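Local coordinates for cell division control protein 45 cdc45 putative (Entamoeba histolytica, PDB 6CC2), which probably takes part in chromosomal DNA replication as the Cdc45 component of the eukaryotic replicative CMG helicase, at residues M255-M260 with N319-K324; D269-T274 with S279-W284; K291-I296 with I301-A306. One frame throughout, in Å; residues are numbered along the deposited sequence.

Contact 1 (M255-M260 with N319-K324); sequences MDCQLM and NKFLLK. With EDO (1,2-ethanediol), chain K.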
loop_
_atom_site.group_PDB
_atom_site.type_symbol
_atom_site.label_atom_id
_atom_site.label_comp_id
_atom_site.label_asym_id
_atom_site.label_seq_id
_atom_site.Cartn_x
_atom_site.Cartn_y
_atom_site.Cartn_z
HETATM N N MSE A 255 -22.316 -3.345 5.686
HETATM C CA MSE A 255 -21.554 -4.529 6.125
HETATM C C MSE A 255 -21.205 -5.333 4.889
HETATM O O MSE A 255 -22.004 -5.458 3.980
HETATM C CB MSE A 255 -22.359 -5.357 7.117
HETATM C CG MSE A 255 -21.595 -6.566 7.674
HETATM SE SE MSE A 255 -19.956 -6.088 8.650
HETATM C CE MSE A 255 -20.693 -4.634 9.763
ATOM N N ASP A 256 -19.990 -5.875 4.842
ATOM C CA ASP A 256 -19.507 -6.509 3.626
ATOM C C ASP A 256 -18.609 -7.687 3.996
ATOM O O ASP A 256 -18.135 -7.806 5.124
ATOM C CB ASP A 256 -18.749 -5.494 2.772
ATOM C CG ASP A 256 -18.727 -5.855 1.301
ATOM O OD1 ASP A 256 -19.429 -6.798 0.901
ATOM O OD2 ASP A 256 -17.998 -5.171 0.547
ATOM N N CYS A 257 -18.392 -8.557 3.024
ATOM C CA CYS A 257 -17.495 -9.713 3.146
ATOM C C CYS A 257 -16.221 -9.413 2.369
ATOM O O CYS A 257 -16.227 -9.371 1.133
ATOM C CB CYS A 257 -18.190 -10.969 2.623
ATOM S SG CYS A 257 -17.189 -12.452 2.817
ATOM N N GLN A 258 -15.122 -9.202 3.083
ATOM C CA GLN A 258 -13.955 -8.544 2.486
ATOM C C GLN A 258 -13.027 -9.549 1.796
ATOM O O GLN A 258 -11.842 -9.656 2.089
ATOM C CB GLN A 258 -13.199 -7.754 3.548
ATOM C CG GLN A 258 -14.030 -6.642 4.173
ATOM C CD GLN A 258 -14.514 -5.641 3.155
ATOM O OE1 GLN A 258 -14.050 -5.616 2.003
ATOM N NE2 GLN A 258 -15.433 -4.789 3.559
ATOM N N LEU A 259 -13.596 -10.293 0.865
ATOM C CA LEU A 259 -12.785 -11.088 -0.065
ATOM C C LEU A 259 -12.351 -10.179 -1.208
ATOM O O LEU A 259 -13.135 -9.359 -1.705
ATOM C CB LEU A 259 -13.569 -12.277 -0.597
ATOM C CG LEU A 259 -13.984 -13.325 0.436
ATOM C CD1 LEU A 259 -14.816 -14.397 -0.248
ATOM C CD2 LEU A 259 -12.755 -13.947 1.108
HETATM N N MSE A 260 -11.094 -10.300 -1.596
HETATM C CA MSE A 260 -10.493 -9.369 -2.554
HETATM C C MSE A 260 -11.227 -9.299 -3.874
HETATM O O MSE A 260 -11.323 -10.310 -4.608
HETATM C CB MSE A 260 -9.012 -9.807 -2.826
HETATM C CG MSE A 260 -8.373 -9.018 -3.939
HETATM SE SE MSE A 260 -6.480 -9.523 -4.146
HETATM C CE MSE A 260 -6.600 -11.411 -4.272
ATOM N N ASN A 319 -26.405 -16.409 -1.013
ATOM C CA ASN A 319 -26.925 -16.602 0.343
ATOM C C ASN A 319 -26.273 -17.817 0.998
ATOM O O ASN A 319 -25.902 -17.771 2.177
ATOM C CB ASN A 319 -28.443 -16.763 0.328
ATOM C CG ASN A 319 -29.181 -15.484 -0.072
ATOM O OD1 ASN A 319 -28.661 -14.384 0.054
ATOM N ND2 ASN A 319 -30.398 -15.638 -0.556
ATOM N N LYS A 320 -26.103 -18.906 0.239
ATOM C CA LYS A 320 -25.420 -20.087 0.766
ATOM C C LYS A 320 -23.986 -19.765 1.149
ATOM O O LYS A 320 -23.504 -20.171 2.215
ATOM C CB LYS A 320 -25.435 -21.231 -0.259
ATOM C CG LYS A 320 -26.706 -22.051 -0.280
ATOM C CD LYS A 320 -26.670 -23.099 -1.413
ATOM C CE LYS A 320 -27.101 -24.475 -0.932
ATOM N NZ LYS A 320 -27.707 -25.258 -2.024
ATOM N N PHE A 321 -23.276 -19.053 0.272
ATOM C CA PHE A 321 -21.883 -18.688 0.534
ATOM C C PHE A 321 -21.771 -17.843 1.796
ATOM O O PHE A 321 -20.955 -18.128 2.681
ATOM C CB PHE A 321 -21.332 -17.955 -0.690
ATOM C CG PHE A 321 -20.214 -17.001 -0.384
ATOM C CD1 PHE A 321 -18.980 -17.455 0.028
ATOM C CD2 PHE A 321 -20.412 -15.632 -0.523
ATOM C CE1 PHE A 321 -17.952 -16.556 0.303
ATOM C CE2 PHE A 321 -19.396 -14.735 -0.244
ATOM C CZ PHE A 321 -18.166 -15.202 0.170
ATOM N N LEU A 322 -22.606 -16.815 1.918
ATOM C CA LEU A 322 -22.537 -15.939 3.080
ATOM C C LEU A 322 -22.795 -16.708 4.370
ATOM O O LEU A 322 -22.079 -16.539 5.365
ATOM C CB LEU A 322 -23.547 -14.803 2.934
ATOM C CG LEU A 322 -23.854 -13.969 4.178
ATOM C CD1 LEU A 322 -22.602 -13.303 4.724
ATOM C CD2 LEU A 322 -24.929 -12.924 3.872
ATOM N N LEU A 323 -23.824 -17.548 4.385
ATOM C CA LEU A 323 -24.139 -18.277 5.611
ATOM C C LEU A 323 -23.021 -19.245 5.972
ATOM O O LEU A 323 -22.643 -19.355 7.144
ATOM C CB LEU A 323 -25.453 -19.026 5.443
ATOM C CG LEU A 323 -25.937 -19.812 6.667
ATOM C CD1 LEU A 323 -26.043 -18.890 7.871
ATOM C CD2 LEU A 323 -27.279 -20.489 6.388
ATOM N N LYS A 324 -22.485 -19.959 4.981
ATOM C CA LYS A 324 -21.403 -20.896 5.239
ATOM C C LYS A 324 -20.149 -20.178 5.717
ATOM O O LYS A 324 -19.487 -20.645 6.657
ATOM C CB LYS A 324 -21.114 -21.708 3.974
ATOM C CG LYS A 324 -22.172 -22.788 3.678
ATOM C CD LYS A 324 -22.170 -23.840 4.762
ATOM C CE LYS A 324 -22.708 -25.181 4.255
ATOM N NZ LYS A 324 -22.662 -26.214 5.307
HETATM C C1 EDO K . -20.606 -9.636 -0.357
HETATM O O1 EDO K . -21.977 -9.669 0.054
HETATM C C2 EDO K . -20.512 -9.021 -1.750
HETATM O O2 EDO K . -21.141 -7.734 -1.756
#

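Contact 2 (D269-T274 with S279-W284); sequences DSLFHT and SKLGIW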
loop_
_atom_site.group_PDB
_atom_site.type_symbol
_atom_site.label_atom_id
_atom_site.label_comp_id
_atom_site.label_asym_id
_atom_site.label_seq_id
_atom_site.Cartn_x
_atom_site.Cartn_y
_atom_site.Cartn_z
ATOM N N ASP A 269 -12.213 -17.719 -7.331
ATOM C CA ASP A 269 -10.881 -17.147 -7.377
ATOM C C ASP A 269 -10.689 -16.036 -6.358
ATOM O O ASP A 269 -9.587 -15.878 -5.832
ATOM C CB ASP A 269 -10.603 -16.648 -8.778
ATOM C CG ASP A 269 -10.034 -17.754 -9.668
ATOM O OD1 ASP A 269 -9.240 -18.561 -9.148
ATOM O OD2 ASP A 269 -10.403 -17.830 -10.846
ATOM N N SER A 270 -11.740 -15.286 -6.024
ATOM C CA SER A 270 -11.583 -14.272 -4.984
ATOM C C SER A 270 -11.234 -14.933 -3.663
ATOM O O SER A 270 -10.321 -14.506 -2.949
ATOM C CB SER A 270 -12.856 -13.435 -4.872
ATOM O OG SER A 270 -12.736 -12.481 -3.828
ATOM N N LEU A 271 -11.954 -15.993 -3.318
ATOM C CA LEU A 271 -11.678 -16.685 -2.063
ATOM C C LEU A 271 -10.278 -17.275 -2.043
ATOM O O LEU A 271 -9.561 -17.153 -1.048
ATOM C CB LEU A 271 -12.721 -17.783 -1.832
ATOM C CG LEU A 271 -12.584 -18.614 -0.567
ATOM C CD1 LEU A 271 -12.587 -17.758 0.673
ATOM C CD2 LEU A 271 -13.710 -19.645 -0.515
ATOM N N PHE A 272 -9.860 -17.894 -3.144
ATOM C CA PHE A 272 -8.552 -18.554 -3.174
ATOM C C PHE A 272 -7.408 -17.554 -3.070
ATOM O O PHE A 272 -6.335 -17.906 -2.578
ATOM C CB PHE A 272 -8.421 -19.382 -4.454
ATOM C CG PHE A 272 -7.252 -20.349 -4.438
ATOM C CD1 PHE A 272 -7.363 -21.571 -3.812
ATOM C CD2 PHE A 272 -6.065 -20.010 -5.041
ATOM C CE1 PHE A 272 -6.306 -22.449 -3.794
ATOM C CE2 PHE A 272 -4.984 -20.892 -5.024
ATOM C CZ PHE A 272 -5.116 -22.107 -4.398
ATOM N N HIS A 273 -7.601 -16.320 -3.505
ATOM C CA HIS A 273 -6.532 -15.322 -3.536
ATOM C C HIS A 273 -6.597 -14.298 -2.409
ATOM O O HIS A 273 -5.775 -13.377 -2.379
ATOM C CB HIS A 273 -6.537 -14.622 -4.889
ATOM C CG HIS A 273 -6.165 -15.533 -6.015
ATOM N ND1 HIS A 273 -7.080 -16.365 -6.634
ATOM C CD2 HIS A 273 -4.970 -15.777 -6.616
ATOM C CE1 HIS A 273 -6.466 -17.072 -7.567
ATOM N NE2 HIS A 273 -5.188 -16.743 -7.571
ATOM N N THR A 274 -7.541 -14.426 -1.487
ATOM C CA THR A 274 -7.590 -13.571 -0.301
ATOM C C THR A 274 -6.634 -14.175 0.736
ATOM O O THR A 274 -6.896 -15.228 1.312
ATOM C CB THR A 274 -9.010 -13.454 0.226
ATOM O OG1 THR A 274 -9.851 -12.888 -0.811
ATOM C CG2 THR A 274 -9.057 -12.555 1.449
ATOM N N SER A 279 -4.776 -18.611 3.906
ATOM C CA SER A 279 -3.818 -19.135 4.865
ATOM C C SER A 279 -4.519 -19.881 5.997
ATOM O O SER A 279 -4.064 -20.932 6.424
ATOM C CB SER A 279 -2.965 -18.000 5.433
ATOM O OG SER A 279 -2.184 -17.402 4.410
ATOM N N LYS A 280 -5.618 -19.329 6.497
ATOM C CA LYS A 280 -6.324 -19.933 7.614
ATOM C C LYS A 280 -7.117 -21.159 7.198
ATOM O O LYS A 280 -7.313 -22.057 8.011
ATOM C CB LYS A 280 -7.240 -18.899 8.262
ATOM C CG LYS A 280 -6.466 -17.844 9.031
ATOM C CD LYS A 280 -7.364 -16.762 9.612
ATOM C CE LYS A 280 -6.555 -15.826 10.509
ATOM N NZ LYS A 280 -7.395 -14.764 11.118
ATOM N N LEU A 281 -7.583 -21.208 5.953
ATOM C CA LEU A 281 -8.260 -22.398 5.455
ATOM C C LEU A 281 -7.296 -23.487 5.021
ATOM O O LEU A 281 -7.739 -24.608 4.757
ATOM C CB LEU A 281 -9.170 -22.037 4.286
ATOM C CG LEU A 281 -10.361 -21.135 4.583
ATOM C CD1 LEU A 281 -11.045 -20.727 3.293
ATOM C CD2 LEU A 281 -11.339 -21.832 5.513
ATOM N N GLY A 282 -6.001 -23.193 4.932
ATOM C CA GLY A 282 -5.035 -24.209 4.565
ATOM C C GLY A 282 -5.118 -24.678 3.126
ATOM O O GLY A 282 -4.691 -25.788 2.818
ATOM N N ILE A 283 -5.625 -23.832 2.219
ATOM C CA ILE A 283 -5.821 -24.238 0.837
ATOM C C ILE A 283 -4.621 -23.955 -0.045
ATOM O O ILE A 283 -4.671 -24.240 -1.251
ATOM C CB ILE A 283 -7.077 -23.553 0.259
ATOM C CG1 ILE A 283 -6.992 -22.039 0.386
ATOM C CG2 ILE A 283 -8.311 -24.075 0.975
ATOM C CD1 ILE A 283 -8.169 -21.317 -0.190
ATOM N N TRP A 284 -3.539 -23.406 0.506
ATOM C CA TRP A 284 -2.309 -23.198 -0.249
ATOM C C TRP A 284 -1.276 -24.283 0.040
ATOM O O TRP A 284 -0.096 -24.108 -0.273
ATOM C CB TRP A 284 -1.719 -21.824 0.054
ATOM C CG TRP A 284 -2.484 -20.674 -0.538
ATOM C CD1 TRP A 284 -3.583 -20.731 -1.362
ATOM C CD2 TRP A 284 -2.201 -19.291 -0.356
ATOM N NE1 TRP A 284 -3.988 -19.466 -1.705
ATOM C CE2 TRP A 284 -3.161 -18.560 -1.097
ATOM C CE3 TRP A 284 -1.235 -18.591 0.372
ATOM C CZ2 TRP A 284 -3.160 -17.175 -1.146
ATOM C CZ3 TRP A 284 -1.245 -17.205 0.325
ATOM C CH2 TRP A 284 -2.208 -16.514 -0.425
#

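Contact 3 (K291-I296 with I301-A306); sequences KFDVLI and IPLSQA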
loop_
_atom_site.group_PDB
_atom_site.type_symbol
_atom_site.label_atom_id
_atom_site.label_comp_id
_atom_site.label_asym_id
_atom_site.label_seq_id
_atom_site.Cartn_x
_atom_site.Cartn_y
_atom_site.Cartn_z
ATOM N N LYS A 291 -8.265 -29.714 -1.806
ATOM C CA LYS A 291 -8.912 -29.327 -0.559
ATOM C C LYS A 291 -9.874 -28.165 -0.789
ATOM O O LYS A 291 -10.941 -28.100 -0.163
ATOM C CB LYS A 291 -7.862 -28.951 0.485
ATOM C CG LYS A 291 -8.426 -28.735 1.879
ATOM C CD LYS A 291 -7.327 -28.357 2.872
ATOM C CE LYS A 291 -7.770 -28.594 4.309
ATOM N NZ LYS A 291 -9.104 -27.996 4.608
ATOM N N PHE A 292 -9.498 -27.229 -1.659
ATOM C CA PHE A 292 -10.355 -26.081 -1.942
ATOM C C PHE A 292 -11.668 -26.530 -2.573
ATOM O O PHE A 292 -12.755 -26.123 -2.138
ATOM C CB PHE A 292 -9.632 -25.103 -2.860
ATOM C CG PHE A 292 -10.373 -23.820 -3.079
ATOM C CD1 PHE A 292 -10.839 -23.074 -2.016
ATOM C CD2 PHE A 292 -10.570 -23.333 -4.361
ATOM C CE1 PHE A 292 -11.498 -21.896 -2.214
ATOM C CE2 PHE A 292 -11.249 -22.156 -4.568
ATOM C CZ PHE A 292 -11.708 -21.430 -3.491
ATOM N N ASP A 293 -11.582 -27.376 -3.605
ATOM C CA ASP A 293 -12.796 -27.878 -4.248
ATOM C C ASP A 293 -13.699 -28.594 -3.258
ATOM O O ASP A 293 -14.936 -28.532 -3.380
ATOM C CB ASP A 293 -12.420 -28.786 -5.418
ATOM C CG ASP A 293 -11.891 -28.002 -6.618
ATOM O OD1 ASP A 293 -11.839 -26.751 -6.555
ATOM O OD2 ASP A 293 -11.513 -28.625 -7.633
ATOM N N VAL A 294 -13.112 -29.288 -2.275
ATOM C CA VAL A 294 -13.913 -29.932 -1.238
ATOM C C VAL A 294 -14.636 -28.886 -0.401
ATOM O O VAL A 294 -15.793 -29.075 -0.007
ATOM C CB VAL A 294 -13.024 -30.842 -0.367
ATOM C CG1 VAL A 294 -13.720 -31.167 0.929
ATOM C CG2 VAL A 294 -12.669 -32.105 -1.128
ATOM N N LEU A 295 -13.965 -27.777 -0.100
ATOM C CA LEU A 295 -14.602 -26.695 0.633
ATOM C C LEU A 295 -15.777 -26.119 -0.155
ATOM O O LEU A 295 -16.850 -25.872 0.407
ATOM C CB LEU A 295 -13.575 -25.609 0.937
ATOM C CG LEU A 295 -13.949 -24.418 1.824
ATOM C CD1 LEU A 295 -14.819 -23.403 1.095
ATOM C CD2 LEU A 295 -14.631 -24.899 3.099
ATOM N N ILE A 296 -15.583 -25.883 -1.454
ATOM C CA ILE A 296 -16.653 -25.312 -2.262
ATOM C C ILE A 296 -17.857 -26.245 -2.266
ATOM O O ILE A 296 -19.008 -25.807 -2.152
ATOM C CB ILE A 296 -16.157 -25.031 -3.683
ATOM C CG1 ILE A 296 -14.982 -24.043 -3.692
ATOM C CG2 ILE A 296 -17.314 -24.483 -4.545
ATOM C CD1 ILE A 296 -15.295 -22.704 -3.058
ATOM N N ILE A 301 -22.281 -25.366 -3.303
ATOM C CA ILE A 301 -22.236 -24.530 -4.497
ATOM C C ILE A 301 -21.507 -25.296 -5.596
ATOM O O ILE A 301 -20.332 -25.643 -5.422
ATOM C CB ILE A 301 -21.543 -23.192 -4.215
ATOM C CG1 ILE A 301 -22.284 -22.438 -3.105
ATOM C CG2 ILE A 301 -21.455 -22.351 -5.481
ATOM C CD1 ILE A 301 -21.546 -21.211 -2.596
ATOM N N PRO A 302 -22.134 -25.550 -6.739
ATOM C CA PRO A 302 -21.408 -26.208 -7.834
ATOM C C PRO A 302 -20.318 -25.305 -8.403
ATOM O O PRO A 302 -20.388 -24.077 -8.339
ATOM C CB PRO A 302 -22.500 -26.504 -8.874
ATOM C CG PRO A 302 -23.585 -25.527 -8.584
ATOM C CD PRO A 302 -23.538 -25.264 -7.087
ATOM N N LEU A 303 -19.295 -25.936 -8.982
ATOM C CA LEU A 303 -18.209 -25.150 -9.568
ATOM C C LEU A 303 -18.705 -24.270 -10.712
ATOM O O LEU A 303 -18.153 -23.189 -10.948
ATOM C CB LEU A 303 -17.099 -26.075 -10.051
ATOM C CG LEU A 303 -16.255 -26.746 -8.973
ATOM C CD1 LEU A 303 -15.121 -27.530 -9.636
ATOM C CD2 LEU A 303 -15.674 -25.748 -7.983
ATOM N N SER A 304 -19.742 -24.697 -11.424
ATOM C CA SER A 304 -20.285 -23.877 -12.504
ATOM C C SER A 304 -20.838 -22.558 -11.978
ATOM O O SER A 304 -20.862 -21.561 -12.706
ATOM C CB SER A 304 -21.380 -24.642 -13.246
ATOM O OG SER A 304 -22.467 -24.899 -12.381
ATOM N N GLN A 305 -21.300 -22.538 -10.734
ATOM C CA GLN A 305 -21.745 -21.301 -10.101
ATOM C C GLN A 305 -20.593 -20.547 -9.462
ATOM O O GLN A 305 -20.511 -19.320 -9.581
ATOM C CB GLN A 305 -22.825 -21.603 -9.053
ATOM C CG GLN A 305 -24.208 -21.940 -9.645
ATOM C CD GLN A 305 -24.929 -20.709 -10.194
ATOM O OE1 GLN A 305 -24.916 -19.637 -9.589
ATOM N NE2 GLN A 305 -25.568 -20.867 -11.348
ATOM N N ALA A 306 -19.702 -21.256 -8.764
ATOM C CA ALA A 306 -18.631 -20.581 -8.045
ATOM C C ALA A 306 -17.631 -19.941 -8.999
ATOM O O ALA A 306 -16.950 -18.977 -8.630
ATOM C CB ALA A 306 -17.898 -21.564 -7.128
#

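Contact 1 (M255-M260 with N319-K324)
Phe321 reaches out from its helix, and CZ, the far corner of its ring, is the atom that meets both Cys257 and Leu259. It loses more surface to the contact than either of them, and every close approach here involves its ring. The Leu259 methyl CD1 arrives at the ring edge, near its plane, 3.5 Å from CZ of Phe321 and 3.8 Å from CE1 of the same ring; the two side chains come from opposite directions. Cys257 approaches differently. Its SG lies 3.9 Å from CZ of Phe321 and 5.1 Å from the centroid of that ring, on a line 62° off the ring normal, which makes this an oblique sulfur-aromatic contact.

The phenyl group gets there because Phe321 places CG opposite its backbone N (chi1 153°), extending the ring away from the helix. Gln258 helps bring its two neighbours together: it centres an inverse gamma turn, closed by a weak 2.8 Å bond from Leu259 N to Cys257 O, and Cys257 and Leu259 both point toward the helix. No hydrogen bond joins the segments. Beside this apolar contact, Asp256 is held through OD2 by a salt bridge to Arg263 and a hydrogen bond to Ser341; a 1,2-ethanediol, probably from the crystallisation liquor, donates weakly through O2 to Asp256 OD1 (3.3 Å) and is also hydrogen-bonded to Arg263.

The contact thus fastens helix 315-331 to the end of strand 251-257, the middle strand of a three-stranded mixed sheet. Phe338 of the adjoining strand 338-344 touches Cys257 and Leu322, while helix 267-273 packs against Leu259 through Leu271 and against Phe321 through Leu267.

Contact 2 (D269-T274 with S279-W284)
One hydrogen bond crosses between the segments, from the indole NE1 of Trp284 to the main-chain O of Phe272, at 3.0 Å. The carbonyl lies near the indole plane and points almost straight at the donor (C=O...N 164°), although the N-H...O angle, 144°, is some way from straight.

The same two residues also form an aromatic pair. The edge of the Trp284 five-membered ring is turned to one face of Phe272, with centroids 4.8 Å apart and planes inclined at 60°, an edge-to-face arrangement. Trp284 CD1 comes within 3.7 Å of CZ of Phe272, and NE1 sits above the same ring, nearer its rim. Bond and ring pair together tie the indole to both the backbone and the side chain of one residue.

Apolar contacts extend the interface. Ile283 takes the uncommon rotamer with CG1 between backbone N and carbonyl carbon, and its CD1 lies 3.7 Å from CD1 of Phe272, the two side chains running alongside in opposite senses. Further along, Leu271 CD1 and Leu281 CD1 meet more loosely at 4.2 Å.

The geometry is that of two short consecutive helices, 267-273 and 275-281, with a tight junction at Thr274. After Leu281, Gly282 leaves helical geometry with positive phi, and the segment that follows folds back so that Ile283 and Trp284 pack on the first helix.

Contact 3 (K291-I296 with I301-A306)
Ile296 turns its branch methyl CG2 toward the segment 301-306 and meets three residues there with that one atom. The nearest partner is polar: Ile301 O lies 3.4 Å from Ile296 CG2. Ala306 CB, pointing toward the helix, stands 3.9 Å from the same methyl, and Leu303 contributes its CD2 at 4.0 Å from Ile296 CG2. The methyl therefore sits against a small surface made of one carbonyl, one beta carbon and one leucine branch.

The torsions of Ile296 divide the work between its two branches. With chi1 at -60°, CG2 lies opposite the backbone N and faces the second segment, while CG1 is turned back along its own helix and rests 4.1 Å above the centre of the Phe292 ring. One branch thus serves the contact and the other packs on a face of the residue one helical turn earlier.

Leu303 also comes near Asp293, whose OD1 is 4.2 Å from Leu303 CD2, a plain van der Waals approach. The polar business of that oxygen is a hydrogen bond to Tyr268 OH. Between the main chains there is a weak bond from Ile301 N to Ile296 O, long at 3.5 Å but fairly straight at 164°. It links the residues whose CA atoms are the closest pair across the segments.

In the fold, the contact closes the turn from helix 288-298 into the short helix 303-306, which Pro302 precedes at the N-cap position. Tyr268 of helix 267-273 touches Ile296 and Leu303 as well as pairing with the Phe292 ring, and helix 315-331 packs on Ile301 through Phe321.

In the fold
The three contacts lie about 13 to 15 Å apart, centre to centre, within one largely helical region that in sequence falls between the six-stranded parallel sheet and the C-terminal mixed sheet. Contact 1 closes the longest loop, from strand 251-257 to helix 315-331; contacts 2 and 3 follow one another inside it. They touch directly: the main chain of Met260 is hydrogen-bonded to the side chains of Ser270 and Thr274, Phe292 lies against Leu271 and Ile283, and Ile301 meets Phe321. Helix 267-273 is thus in touch with all three. Local turns between successive helices are thereby gathered into a compact unit and attached to the three-stranded sheet, consistent with a helical inter-domain region in Cdc45.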